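Local atomic coordinates of Tle cognate immunity protein 4 C-terminal domain-containing protein (Pseudomonas aeruginosa PAO1, PDB entry 4R1D), a protein that binds the H2-T6SS lipase effector Tle4 and, as its cognate immunity protein (Tli4), probably protects the producing cell from it. Residues T97-K102 / R127-N132; R70-G75 / H121-S126; P142-F147 / Y153-S158; T43-R48 / P103-Y108. One frame throughout, in Å; residues are numbered along the deposited sequence.

Contact 1: T97-K102 / R127-N132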
loop_
_atom_site.group_PDB
_atom_site.type_symbol
_atom_site.label_atom_id
_atom_site.label_comp_id
_atom_site.label_asym_id
_atom_site.label_seq_id
_atom_site.Cartn_x
_atom_site.Cartn_y
_atom_site.Cartn_z
ATOM N N THR B 97 -24.832 1.937 -4.797
ATOM C CA THR B 97 -26.199 1.714 -4.305
ATOM C C THR B 97 -26.493 2.437 -2.997
ATOM O O THR B 97 -25.670 2.449 -2.073
ATOM C CB THR B 97 -26.545 0.227 -4.095
ATOM O OG1 THR B 97 -25.798 -0.294 -2.994
ATOM C CG2 THR B 97 -26.296 -0.612 -5.365
ATOM N N TYR B 98 -27.680 3.024 -2.928
ATOM C CA TYR B 98 -28.159 3.659 -1.708
ATOM C C TYR B 98 -29.400 2.908 -1.259
ATOM O O TYR B 98 -30.301 2.634 -2.057
ATOM C CB TYR B 98 -28.441 5.141 -1.971
ATOM C CG TYR B 98 -27.179 5.851 -2.388
ATOM C CD1 TYR B 98 -26.372 6.457 -1.445
ATOM C CD2 TYR B 98 -26.747 5.838 -3.716
ATOM C CE1 TYR B 98 -25.190 7.075 -1.803
ATOM C CE2 TYR B 98 -25.563 6.457 -4.086
ATOM C CZ TYR B 98 -24.789 7.070 -3.118
ATOM O OH TYR B 98 -23.609 7.693 -3.450
ATOM N N VAL B 99 -29.431 2.537 0.011
ATOM C CA VAL B 99 -30.490 1.658 0.497
ATOM C C VAL B 99 -30.866 2.048 1.914
ATOM O O VAL B 99 -30.019 2.511 2.683
ATOM C CB VAL B 99 -30.070 0.171 0.434
ATOM C CG1 VAL B 99 -28.874 -0.106 1.343
ATOM C CG2 VAL B 99 -31.245 -0.744 0.773
ATOM N N THR B 100 -32.139 1.872 2.252
ATOM C CA THR B 100 -32.648 2.277 3.555
ATOM C C THR B 100 -33.226 1.100 4.325
ATOM O O THR B 100 -33.764 0.172 3.741
ATOM C CB THR B 100 -33.746 3.344 3.392
ATOM O OG1 THR B 100 -34.763 2.843 2.515
ATOM C CG2 THR B 100 -33.157 4.607 2.799
ATOM N N SER B 101 -33.113 1.143 5.647
ATOM C CA SER B 101 -33.698 0.111 6.486
ATOM C C SER B 101 -35.188 0.385 6.675
ATOM O O SER B 101 -35.646 1.517 6.483
ATOM C CB SER B 101 -33.001 0.094 7.845
ATOM O OG SER B 101 -32.977 1.401 8.393
ATOM N N LYS B 102 -35.928 -0.663 7.028
ATOM C CA LYS B 102 -37.351 -0.541 7.345
ATOM C C LYS B 102 -37.644 -1.322 8.617
ATOM O O LYS B 102 -36.992 -2.329 8.906
ATOM C CB LYS B 102 -38.215 -1.086 6.199
ATOM C CG LYS B 102 -37.871 -0.514 4.839
ATOM C CD LYS B 102 -37.961 0.998 4.827
ATOM C CE LYS B 102 -37.133 1.591 3.698
ATOM N NZ LYS B 102 -37.186 3.076 3.682
ATOM N N ARG B 127 -31.825 -5.499 -5.247
ATOM C CA ARG B 127 -33.262 -5.655 -5.003
ATOM C C ARG B 127 -33.493 -6.417 -3.705
ATOM O O ARG B 127 -34.302 -6.016 -2.862
ATOM C CB ARG B 127 -33.942 -6.433 -6.135
ATOM C CG ARG B 127 -33.573 -6.016 -7.547
ATOM C CD ARG B 127 -34.581 -5.068 -8.153
ATOM N NE ARG B 127 -35.965 -5.482 -7.929
ATOM C CZ ARG B 127 -37.007 -4.684 -8.140
ATOM N NH1 ARG B 127 -36.809 -3.455 -8.592
ATOM N NH2 ARG B 127 -38.242 -5.105 -7.903
ATOM N N ALA B 128 -32.790 -7.532 -3.558
ATOM C CA ALA B 128 -32.947 -8.392 -2.394
ATOM C C ALA B 128 -32.472 -7.687 -1.126
ATOM O O ALA B 128 -33.103 -7.794 -0.079
ATOM C CB ALA B 128 -32.198 -9.710 -2.594
ATOM N N LEU B 129 -31.361 -6.963 -1.228
ATOM C CA LEU B 129 -30.864 -6.180 -0.100
ATOM C C LEU B 129 -31.928 -5.206 0.396
ATOM O O LEU B 129 -32.146 -5.071 1.600
ATOM C CB LEU B 129 -29.591 -5.407 -0.482
ATOM C CG LEU B 129 -28.975 -4.558 0.638
ATOM C CD1 LEU B 129 -28.737 -5.392 1.900
ATOM C CD2 LEU B 129 -27.672 -3.893 0.183
ATOM N N ALA B 130 -32.592 -4.532 -0.536
ATOM C CA ALA B 130 -33.587 -3.521 -0.166
ATOM C C ALA B 130 -34.818 -4.155 0.486
ATOM O O ALA B 130 -35.463 -3.546 1.342
ATOM C CB ALA B 130 -33.985 -2.693 -1.373
ATOM N N ARG B 131 -35.144 -5.376 0.077
ATOM C CA ARG B 131 -36.207 -6.133 0.739
ATOM C C ARG B 131 -35.810 -6.575 2.141
ATOM O O ARG B 131 -36.649 -6.608 3.038
ATOM C CB ARG B 131 -36.596 -7.375 -0.069
ATOM C CG ARG B 131 -37.297 -7.083 -1.384
ATOM C CD ARG B 131 -37.931 -8.344 -1.972
ATOM N NE ARG B 131 -36.946 -9.358 -2.342
ATOM C CZ ARG B 131 -36.359 -9.431 -3.533
ATOM N NH1 ARG B 131 -36.652 -8.544 -4.475
ATOM N NH2 ARG B 131 -35.478 -10.392 -3.782
ATOM N N ASN B 132 -34.532 -6.913 2.324
ATOM C CA ASN B 132 -34.079 -7.575 3.545
ATOM C C ASN B 132 -33.503 -6.660 4.633
ATOM O O ASN B 132 -33.236 -7.122 5.743
ATOM C CB ASN B 132 -33.031 -8.648 3.216
ATOM C CG ASN B 132 -33.551 -9.724 2.261
ATOM O OD1 ASN B 132 -34.754 -9.996 2.188
ATOM N ND2 ASN B 132 -32.634 -10.353 1.539
HETATM O O HOH W 1 -35.466 -0.881 1.990
#
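V99 meets L129 and A130 with aliphatic carbon alone, and no ring or amide enters the interface. The one flat group to note, the R131 guanidinium, serves the helix instead: R127 O and A128 CA lie over the rim of one of its faces, the latter 3.5 Å above the plane, and its NH2 forms a salt bridge with E124. The arrangement is a clear example of an alpha helix packed on a face of an antiparallel sheet, here helix 119-132 on strand 92-100. V99 divides its two methyls between two helix residues. Its CG2, anti to the backbone N, rests on A130, 3.8 Å from A130 CA and 4.0 Å from A130 CB, whereas V99 CG1 lies 4.1 Å from L129 CD2, and the two side chains cross at about a right angle. The strand alternates as expected: Y98 points to the opposite side of the sheet, against L45, V49 and L52 of helix 42-58, so that helices flank both faces. Beyond the apolar patch a water lies 2.7 Å from both T100 O and A130 O, placed to bridge them, but more acceptors are in reach than it has protons, so which bonds it makes is not settled.

Contact 2: R70-G75 / H121-S126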
loop_
_atom_site.group_PDB
_atom_site.type_symbol
_atom_site.label_atom_id
_atom_site.label_comp_id
_atom_site.label_asym_id
_atom_site.label_seq_id
_atom_site.Cartn_x
_atom_site.Cartn_y
_atom_site.Cartn_z
ATOM N N ARG B 70 -26.696 4.765 -16.072
ATOM C CA ARG B 70 -28.106 4.799 -15.701
ATOM C C ARG B 70 -28.328 4.858 -14.205
ATOM O O ARG B 70 -27.472 4.460 -13.413
ATOM C CB ARG B 70 -28.865 3.595 -16.286
ATOM C CG ARG B 70 -28.229 2.235 -16.019
ATOM C CD ARG B 70 -28.915 1.129 -16.830
ATOM N NE ARG B 70 -27.981 0.058 -17.189
ATOM C CZ ARG B 70 -27.131 0.118 -18.211
ATOM N NH1 ARG B 70 -27.096 1.198 -18.986
ATOM N NH2 ARG B 70 -26.311 -0.892 -18.465
ATOM N N LYS B 71 -29.489 5.375 -13.827
ATOM C CA LYS B 71 -29.958 5.277 -12.460
ATOM C C LYS B 71 -30.960 4.135 -12.387
ATOM O O LYS B 71 -31.928 4.099 -13.153
ATOM C CB LYS B 71 -30.602 6.586 -12.028
ATOM C CG LYS B 71 -31.007 6.621 -10.569
ATOM C CD LYS B 71 -31.601 7.973 -10.220
ATOM C CE LYS B 71 -32.117 8.001 -8.796
ATOM N NZ LYS B 71 -32.792 9.297 -8.511
ATOM N N ILE B 72 -30.712 3.191 -11.483
ATOM C CA ILE B 72 -31.538 2.005 -11.356
ATOM C C ILE B 72 -32.411 2.058 -10.105
ATOM O O ILE B 72 -31.941 2.405 -9.021
ATOM C CB ILE B 72 -30.670 0.722 -11.346
ATOM C CG1 ILE B 72 -29.884 0.608 -12.660
ATOM C CG2 ILE B 72 -31.531 -0.515 -11.129
ATOM C CD1 ILE B 72 -28.773 -0.422 -12.628
ATOM N N ASP B 73 -33.684 1.704 -10.269
ATOM C CA ASP B 73 -34.634 1.652 -9.158
ATOM C C ASP B 73 -34.738 0.218 -8.647
ATOM O O ASP B 73 -35.214 -0.666 -9.362
ATOM C CB ASP B 73 -36.003 2.168 -9.627
ATOM C CG ASP B 73 -37.050 2.177 -8.516
ATOM O OD1 ASP B 73 -36.684 2.072 -7.326
ATOM O OD2 ASP B 73 -38.251 2.302 -8.837
ATOM N N PHE B 74 -34.274 -0.023 -7.421
ATOM C CA PHE B 74 -34.228 -1.376 -6.873
ATOM C C PHE B 74 -35.492 -1.758 -6.112
ATOM O O PHE B 74 -35.532 -2.798 -5.454
ATOM C CB PHE B 74 -33.027 -1.551 -5.928
ATOM C CG PHE B 74 -31.689 -1.365 -6.594
ATOM C CD1 PHE B 74 -31.319 -2.169 -7.652
ATOM C CD2 PHE B 74 -30.796 -0.403 -6.142
ATOM C CE1 PHE B 74 -30.084 -2.016 -8.270
ATOM C CE2 PHE B 74 -29.554 -0.242 -6.754
ATOM C CZ PHE B 74 -29.200 -1.045 -7.816
ATOM N N GLY B 75 -36.516 -0.916 -6.195
ATOM C CA GLY B 75 -37.698 -1.090 -5.372
ATOM C C GLY B 75 -37.397 -0.665 -3.945
ATOM O O GLY B 75 -36.237 -0.437 -3.588
ATOM N N HIS B 121 -27.588 -9.786 -12.515
ATOM C CA HIS B 121 -27.336 -10.469 -11.255
ATOM C C HIS B 121 -27.080 -9.468 -10.134
ATOM O O HIS B 121 -27.627 -9.593 -9.039
ATOM C CB HIS B 121 -26.152 -11.426 -11.375
ATOM C CG HIS B 121 -25.797 -12.091 -10.083
ATOM N ND1 HIS B 121 -26.685 -12.889 -9.393
ATOM C CD2 HIS B 121 -24.667 -12.053 -9.339
ATOM C CE1 HIS B 121 -26.111 -13.324 -8.286
ATOM N NE2 HIS B 121 -24.887 -12.832 -8.231
ATOM N N ALA B 122 -26.242 -8.475 -10.412
ATOM C CA ALA B 122 -25.992 -7.407 -9.439
ATOM C C ALA B 122 -27.299 -6.715 -9.054
ATOM O O ALA B 122 -27.549 -6.433 -7.879
ATOM C CB ALA B 122 -25.011 -6.394 -10.008
ATOM N N VAL B 123 -28.137 -6.434 -10.046
ATOM C CA VAL B 123 -29.413 -5.782 -9.777
ATOM C C VAL B 123 -30.267 -6.607 -8.811
ATOM O O VAL B 123 -30.808 -6.071 -7.845
ATOM C CB VAL B 123 -30.191 -5.453 -11.075
ATOM C CG1 VAL B 123 -31.601 -5.011 -10.752
ATOM C CG2 VAL B 123 -29.470 -4.365 -11.860
ATOM N N GLU B 124 -30.360 -7.911 -9.042
ATOM C CA GLU B 124 -31.165 -8.763 -8.168
ATOM C C GLU B 124 -30.634 -8.760 -6.730
ATOM O O GLU B 124 -31.411 -8.784 -5.774
ATOM C CB GLU B 124 -31.259 -10.196 -8.706
ATOM C CG GLU B 124 -31.998 -11.148 -7.777
ATOM C CD GLU B 124 -33.395 -10.650 -7.405
ATOM O OE1 GLU B 124 -34.053 -9.988 -8.245
ATOM O OE2 GLU B 124 -33.833 -10.921 -6.265
ATOM N N ILE B 125 -29.314 -8.719 -6.578
ATOM C CA ILE B 125 -28.716 -8.659 -5.246
ATOM C C ILE B 125 -29.145 -7.387 -4.502
ATOM O O ILE B 125 -29.504 -7.447 -3.328
ATOM C CB ILE B 125 -27.171 -8.772 -5.297
ATOM C CG1 ILE B 125 -26.753 -10.197 -5.670
ATOM C CG2 ILE B 125 -26.568 -8.399 -3.953
ATOM C CD1 ILE B 125 -25.268 -10.345 -5.957
ATOM N N SER B 126 -29.111 -6.247 -5.192
ATOM C CA SER B 126 -29.530 -4.978 -4.604
ATOM C C SER B 126 -31.033 -4.945 -4.332
ATOM O O SER B 126 -31.463 -4.420 -3.310
ATOM C CB SER B 126 -29.120 -3.803 -5.489
ATOM O OG SER B 126 -27.718 -3.574 -5.399
#
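F74 turns one face of its ring to the CB of S126. The S126 CB sits over the middle of the ring, 3.4 Å from the centroid of F74 and 10° off the normal, a CH-pi contact with nearly ideal alignment. S126 OG turns to the side of its own backbone N (chi1 -74°), which leaves the methylene as the group pressed closest to the ring. V123 adds apolar contact beside this pair: V123 CG1 approaches F74 CE1 at 4.2 Å, and V123 CG2 meets I72 CD1 at 4.1 Å. On the opposite face of the F74 ring lies I72 O, 4.1 Å above the plane and displaced toward the rim.

In the second shell, F74 is the middle residue of an Asx turn, in which G75 N donates to D73 OD1 over 3.2 Å, reaching the oxygen from above the carboxylate plane. The positive phi of G75 (75°) suits glycine at this bend. D73 O also accepts a weak hydrogen bond from R127, the helix residue that follows S126. H121 NE2 is hydrogen-bonded to G395 O of the partner chain in the complex.

The contact joins helix 119-132 to strand 68-73, which borders strand 79-84 at the margin of its sheet. F74 and S126 both reach T97 on strand 92-100, while I125 packs on W110 of strand 107-115.

Contact 3: P142-F147 / Y153-S158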
loop_
_atom_site.group_PDB
_atom_site.type_symbol
_atom_site.label_atom_id
_atom_site.label_comp_id
_atom_site.label_asym_id
_atom_site.label_seq_id
_atom_site.Cartn_x
_atom_site.Cartn_y
_atom_site.Cartn_z
ATOM N N PRO B 142 -31.357 -8.950 17.552
ATOM C CA PRO B 142 -32.474 -9.542 16.800
ATOM C C PRO B 142 -32.603 -11.039 17.040
ATOM O O PRO B 142 -31.602 -11.749 17.070
ATOM C CB PRO B 142 -32.090 -9.283 15.338
ATOM C CG PRO B 142 -31.094 -8.156 15.397
ATOM C CD PRO B 142 -30.340 -8.366 16.667
ATOM N N SER B 143 -33.832 -11.521 17.215
ATOM C CA SER B 143 -34.048 -12.950 17.327
ATOM C C SER B 143 -34.253 -13.579 15.947
ATOM O O SER B 143 -34.160 -14.793 15.795
ATOM C CB SER B 143 -35.244 -13.249 18.242
ATOM O OG SER B 143 -36.435 -12.716 17.698
ATOM N N GLU B 144 -34.527 -12.749 14.946
ATOM C CA GLU B 144 -34.607 -13.207 13.557
ATOM C C GLU B 144 -33.193 -13.442 13.006
ATOM O O GLU B 144 -32.260 -12.752 13.399
ATOM C CB GLU B 144 -35.339 -12.166 12.699
ATOM C CG GLU B 144 -35.192 -12.352 11.186
ATOM C CD GLU B 144 -36.076 -11.409 10.356
ATOM O OE1 GLU B 144 -36.346 -10.271 10.791
ATOM O OE2 GLU B 144 -36.502 -11.813 9.256
ATOM N N PRO B 145 -33.032 -14.426 12.107
ATOM C CA PRO B 145 -31.729 -14.659 11.465
ATOM C C PRO B 145 -31.313 -13.452 10.635
ATOM O O PRO B 145 -32.168 -12.783 10.047
ATOM C CB PRO B 145 -32.002 -15.844 10.532
ATOM C CG PRO B 145 -33.194 -16.539 11.128
ATOM C CD PRO B 145 -34.030 -15.448 11.734
ATOM N N GLY B 146 -30.015 -13.173 10.577
ATOM C CA GLY B 146 -29.540 -12.083 9.742
ATOM C C GLY B 146 -28.189 -11.536 10.157
ATOM O O GLY B 146 -27.668 -11.893 11.214
ATOM N N PHE B 147 -27.654 -10.645 9.324
ATOM C CA PHE B 147 -26.320 -10.082 9.491
ATOM C C PHE B 147 -26.427 -8.648 10.027
ATOM O O PHE B 147 -26.892 -7.752 9.331
ATOM C CB PHE B 147 -25.618 -10.111 8.129
ATOM C CG PHE B 147 -24.175 -9.686 8.169
ATOM C CD1 PHE B 147 -23.172 -10.604 8.444
ATOM C CD2 PHE B 147 -23.823 -8.377 7.909
ATOM C CE1 PHE B 147 -21.840 -10.208 8.469
ATOM C CE2 PHE B 147 -22.503 -7.982 7.938
ATOM C CZ PHE B 147 -21.513 -8.893 8.218
ATOM N N TYR B 153 -30.100 -4.855 10.363
ATOM C CA TYR B 153 -29.573 -6.160 10.014
ATOM C C TYR B 153 -30.134 -6.628 8.690
ATOM O O TYR B 153 -31.252 -6.290 8.316
ATOM C CB TYR B 153 -29.842 -7.195 11.103
ATOM C CG TYR B 153 -31.304 -7.519 11.329
ATOM C CD1 TYR B 153 -32.110 -6.697 12.115
ATOM C CD2 TYR B 153 -31.864 -8.664 10.784
ATOM C CE1 TYR B 153 -33.446 -7.005 12.329
ATOM C CE2 TYR B 153 -33.190 -8.978 10.995
ATOM C CZ TYR B 153 -33.974 -8.150 11.766
ATOM O OH TYR B 153 -35.296 -8.486 11.963
ATOM N N ILE B 154 -29.335 -7.399 7.973
ATOM C CA ILE B 154 -29.764 -7.940 6.702
ATOM C C ILE B 154 -30.448 -9.259 7.007
ATOM O O ILE B 154 -29.803 -10.233 7.386
ATOM C CB ILE B 154 -28.558 -8.126 5.766
ATOM C CG1 ILE B 154 -27.836 -6.789 5.598
ATOM C CG2 ILE B 154 -29.016 -8.695 4.417
ATOM C CD1 ILE B 154 -26.485 -6.874 4.906
ATOM N N ALA B 155 -31.772 -9.274 6.897
ATOM C CA ALA B 155 -32.543 -10.425 7.347
ATOM C C ALA B 155 -32.385 -11.617 6.404
ATOM O O ALA B 155 -32.238 -11.450 5.194
ATOM C CB ALA B 155 -34.022 -10.050 7.491
ATOM N N GLY B 156 -32.413 -12.818 6.969
ATOM C CA GLY B 156 -32.340 -14.027 6.179
ATOM C C GLY B 156 -31.167 -14.899 6.575
ATOM O O GLY B 156 -30.342 -14.524 7.413
ATOM N N ASP B 157 -31.097 -16.081 5.982
ATOM C CA ASP B 157 -30.001 -16.991 6.269
ATOM C C ASP B 157 -29.541 -17.685 4.998
ATOM O O ASP B 157 -28.973 -18.776 5.041
ATOM C CB ASP B 157 -30.404 -18.011 7.334
ATOM C CG ASP B 157 -31.690 -18.731 6.992
ATOM O OD1 ASP B 157 -32.103 -18.690 5.815
ATOM O OD2 ASP B 157 -32.287 -19.343 7.905
ATOM N N SER B 158 -29.807 -17.049 3.867
ATOM C CA SER B 158 -29.309 -17.532 2.591
ATOM C C SER B 158 -27.862 -17.095 2.464
ATOM O O SER B 158 -27.510 -15.974 2.834
ATOM C CB SER B 158 -30.126 -16.955 1.438
ATOM O OG SER B 158 -31.489 -17.322 1.556
#
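Y153 is held at both its face and its edge by the segment 142-147. P142 CB lies over one ring face, 4.1 Å from the Y153 centroid, in a CH-pi contact. At the edge, Y153 OH donates to E144 OE1; the modelled separation of 2.4 Å is very short, so its exact value is doubtful. The carboxylate stands 70° from the ring plane, and the extended E144 chain reaches the hydroxyl with its CG anti to the backbone N (chi1 166°). E144 OE1 also forms a long, weak ion pair with R134, while E144 OE2 rests 3.5 Å from A155 CB.

Backbone polar groups are paired off as in a beta hairpin. F147 and I154 form a hydrogen-bonded antiparallel pair, F147 N to I154 O at 2.9 Å and I154 N to F147 O at 2.8 Å. Next to it G146 and A155 form a non-hydrogen-bonded pair, where G146 CA, lacking a side chain, comes within 3.0 Å of I154 O. Beyond them G156 N donates to P145 O at 3.1 Å, well above the carbonyl plane (53°) yet almost straight at the hydrogen. Four further carbonyls are satisfied by arginines: R298 bonds to P142 O, E144 O and G146 O, and R13 to G156 O.

The hairpin of strands 146-149 and 152-155 is widened into a small three-stranded antiparallel sheet by strand 133-135, which flanks strand 152-155 and directly follows helix 119-132.

Contact 4: T43-R48 / P103-Y108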
loop_
_atom_site.group_PDB
_atom_site.type_symbol
_atom_site.label_atom_id
_atom_site.label_comp_id
_atom_site.label_asym_id
_atom_site.label_seq_id
_atom_site.Cartn_x
_atom_site.Cartn_y
_atom_site.Cartn_z
ATOM N N THR B 43 -34.051 14.057 2.956
ATOM C CA THR B 43 -33.859 15.133 1.983
ATOM C C THR B 43 -32.379 15.283 1.635
ATOM O O THR B 43 -32.021 15.550 0.487
ATOM C CB THR B 43 -34.415 16.483 2.481
ATOM O OG1 THR B 43 -33.580 17.000 3.527
ATOM C CG2 THR B 43 -35.838 16.313 2.988
ATOM N N GLU B 44 -31.524 15.108 2.634
ATOM C CA GLU B 44 -30.083 15.141 2.424
ATOM C C GLU B 44 -29.628 14.002 1.509
ATOM O O GLU B 44 -28.802 14.216 0.614
ATOM C CB GLU B 44 -29.340 15.079 3.759
ATOM C CG GLU B 44 -29.562 16.287 4.654
ATOM C CD GLU B 44 -28.928 16.122 6.025
ATOM O OE1 GLU B 44 -29.041 15.021 6.607
ATOM O OE2 GLU B 44 -28.316 17.092 6.523
ATOM N N LEU B 45 -30.169 12.805 1.728
ATOM C CA LEU B 45 -29.824 11.654 0.891
ATOM C C LEU B 45 -30.216 11.893 -0.564
ATOM O O LEU B 45 -29.436 11.625 -1.473
ATOM C CB LEU B 45 -30.491 10.371 1.385
ATOM C CG LEU B 45 -30.097 9.163 0.523
ATOM C CD1 LEU B 45 -28.639 8.769 0.779
ATOM C CD2 LEU B 45 -31.019 7.967 0.721
ATOM N N ALA B 46 -31.430 12.391 -0.778
ATOM C CA ALA B 46 -31.907 12.669 -2.132
ATOM C C ALA B 46 -30.967 13.620 -2.845
ATOM O O ALA B 46 -30.643 13.428 -4.020
ATOM C CB ALA B 46 -33.320 13.250 -2.095
ATOM N N ALA B 47 -30.534 14.649 -2.126
ATOM C CA ALA B 47 -29.671 15.680 -2.684
ATOM C C ALA B 47 -28.274 15.127 -2.953
ATOM O O ALA B 47 -27.627 15.490 -3.939
ATOM C CB ALA B 47 -29.600 16.872 -1.739
ATOM N N ARG B 48 -27.812 14.255 -2.061
ATOM C CA ARG B 48 -26.529 13.573 -2.229
ATOM C C ARG B 48 -26.507 12.755 -3.523
ATOM O O ARG B 48 -25.558 12.831 -4.311
ATOM C CB ARG B 48 -26.267 12.645 -1.035
ATOM C CG ARG B 48 -25.136 11.645 -1.262
ATOM C CD ARG B 48 -25.170 10.510 -0.238
ATOM N NE ARG B 48 -24.876 10.947 1.129
ATOM C CZ ARG B 48 -23.676 10.881 1.702
ATOM N NH1 ARG B 48 -22.628 10.412 1.027
ATOM N NH2 ARG B 48 -23.517 11.297 2.952
ATOM N N PRO B 103 -38.659 -0.881 9.378
ATOM C CA PRO B 103 -39.502 0.284 9.087
ATOM C C PRO B 103 -38.916 1.609 9.561
ATOM O O PRO B 103 -39.369 2.663 9.108
ATOM C CB PRO B 103 -40.796 -0.021 9.860
ATOM C CG PRO B 103 -40.361 -0.887 10.983
ATOM C CD PRO B 103 -39.253 -1.750 10.408
ATOM N N THR B 104 -37.946 1.570 10.469
ATOM C CA THR B 104 -37.264 2.795 10.856
ATOM C C THR B 104 -36.209 3.143 9.811
ATOM O O THR B 104 -35.336 2.341 9.494
ATOM C CB THR B 104 -36.598 2.699 12.244
ATOM O OG1 THR B 104 -37.607 2.599 13.256
ATOM C CG2 THR B 104 -35.776 3.946 12.514
ATOM N N TRP B 105 -36.300 4.354 9.294
ATOM C CA TRP B 105 -35.438 4.816 8.217
ATOM C C TRP B 105 -34.004 5.056 8.683
ATOM O O TRP B 105 -33.767 5.793 9.639
ATOM C CB TRP B 105 -36.030 6.107 7.656
ATOM C CG TRP B 105 -35.496 6.545 6.337
ATOM C CD1 TRP B 105 -35.995 6.232 5.106
ATOM C CD2 TRP B 105 -34.377 7.400 6.114
ATOM N NE1 TRP B 105 -35.251 6.839 4.124
ATOM C CE2 TRP B 105 -34.249 7.562 4.719
ATOM C CE3 TRP B 105 -33.468 8.043 6.958
ATOM C CZ2 TRP B 105 -33.252 8.341 4.150
ATOM C CZ3 TRP B 105 -32.477 8.815 6.390
ATOM C CH2 TRP B 105 -32.377 8.962 5.000
ATOM N N HIS B 106 -33.055 4.412 8.009
ATOM C CA HIS B 106 -31.639 4.748 8.120
ATOM C C HIS B 106 -31.078 4.563 6.726
ATOM O O HIS B 106 -31.522 3.677 5.994
ATOM C CB HIS B 106 -30.892 3.801 9.064
ATOM C CG HIS B 106 -31.441 3.769 10.455
ATOM N ND1 HIS B 106 -31.315 4.827 11.330
ATOM C CD2 HIS B 106 -32.113 2.804 11.124
ATOM C CE1 HIS B 106 -31.888 4.515 12.479
ATOM N NE2 HIS B 106 -32.383 3.293 12.379
ATOM N N VAL B 107 -30.097 5.375 6.371
ATOM C CA VAL B 107 -29.533 5.337 5.024
ATOM C C VAL B 107 -28.162 4.675 4.975
ATOM O O VAL B 107 -27.367 4.838 5.891
ATOM C CB VAL B 107 -29.417 6.756 4.458
ATOM C CG1 VAL B 107 -28.128 6.919 3.694
ATOM C CG2 VAL B 107 -30.580 7.034 3.566
ATOM N N TYR B 108 -27.901 3.930 3.901
ATOM C CA TYR B 108 -26.612 3.272 3.707
ATOM C C TYR B 108 -26.116 3.438 2.285
ATOM O O TYR B 108 -26.913 3.479 1.346
ATOM C CB TYR B 108 -26.724 1.777 4.024
ATOM C CG TYR B 108 -27.246 1.526 5.411
ATOM C CD1 TYR B 108 -26.383 1.239 6.462
ATOM C CD2 TYR B 108 -28.609 1.622 5.679
ATOM C CE1 TYR B 108 -26.865 1.027 7.735
ATOM C CE2 TYR B 108 -29.093 1.424 6.937
ATOM C CZ TYR B 108 -28.228 1.123 7.963
ATOM O OH TYR B 108 -28.744 0.919 9.222
#
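L45 and V107 reach toward each other tip to tip, the leucine from helix 42-58 and the valine from strand 107-115. L45 CG stands anti to its own backbone nitrogen (chi1 -179°), which carries both methyls out from the helix toward the strand. L45 CD1 faces V107 CG1 at 3.5 Å, somewhat closer than carbons usually settle. The other methyl pair is modelled too close to be trusted, and V107 has a chi1 of 140°, away from any staggered position, so the fine placing of the valine methyls is doubtful. W105 enters from the side: its side chain and that of L45 run at a slant to one another, with L45 CD2 4.1 Å from W105 CZ2 at the benzo end of the indole. V107 N lies 4.2 Å above one face of that indole, toward the rim, so the indole runs alongside the backbone that follows it.

Around this trio, L38 of strand 33-38 touches both L45 and V107, and Y98 and T100 of strand 92-100 close in on the leucine and on V107 with W105, respectively. Polar groups find partners elsewhere, R48 with D40 and Y108 OH with D150 O. Helix and strand thus meet here through a small, partly buried hydrophobic contact that carries no directional bond, while hydrogen bonding is made between the strands, V107 with L38 and Y108 with V99.

Contacts 1, 2 and 4 share one layered unit: helix 119-132 lies on one face of the sheet in contacts 1 and 2, and helix 42-58 on the other in contact 4. Contact 1 is fully buried, whereas contacts 2 and 4 are partly buried. All three rely on carbon packing, with a ring face added in contact 2 and a water placed between carbonyls in contact 1. Contact 3, also partly buried, differs in kind, since a hairpin there is closed mainly by backbone hydrogen bonds. It still touches contact 1, where A155 N probably bonds N132 O at 2.8 Å and L129 packs on I154, tying the helix end to the neighbouring small sheet.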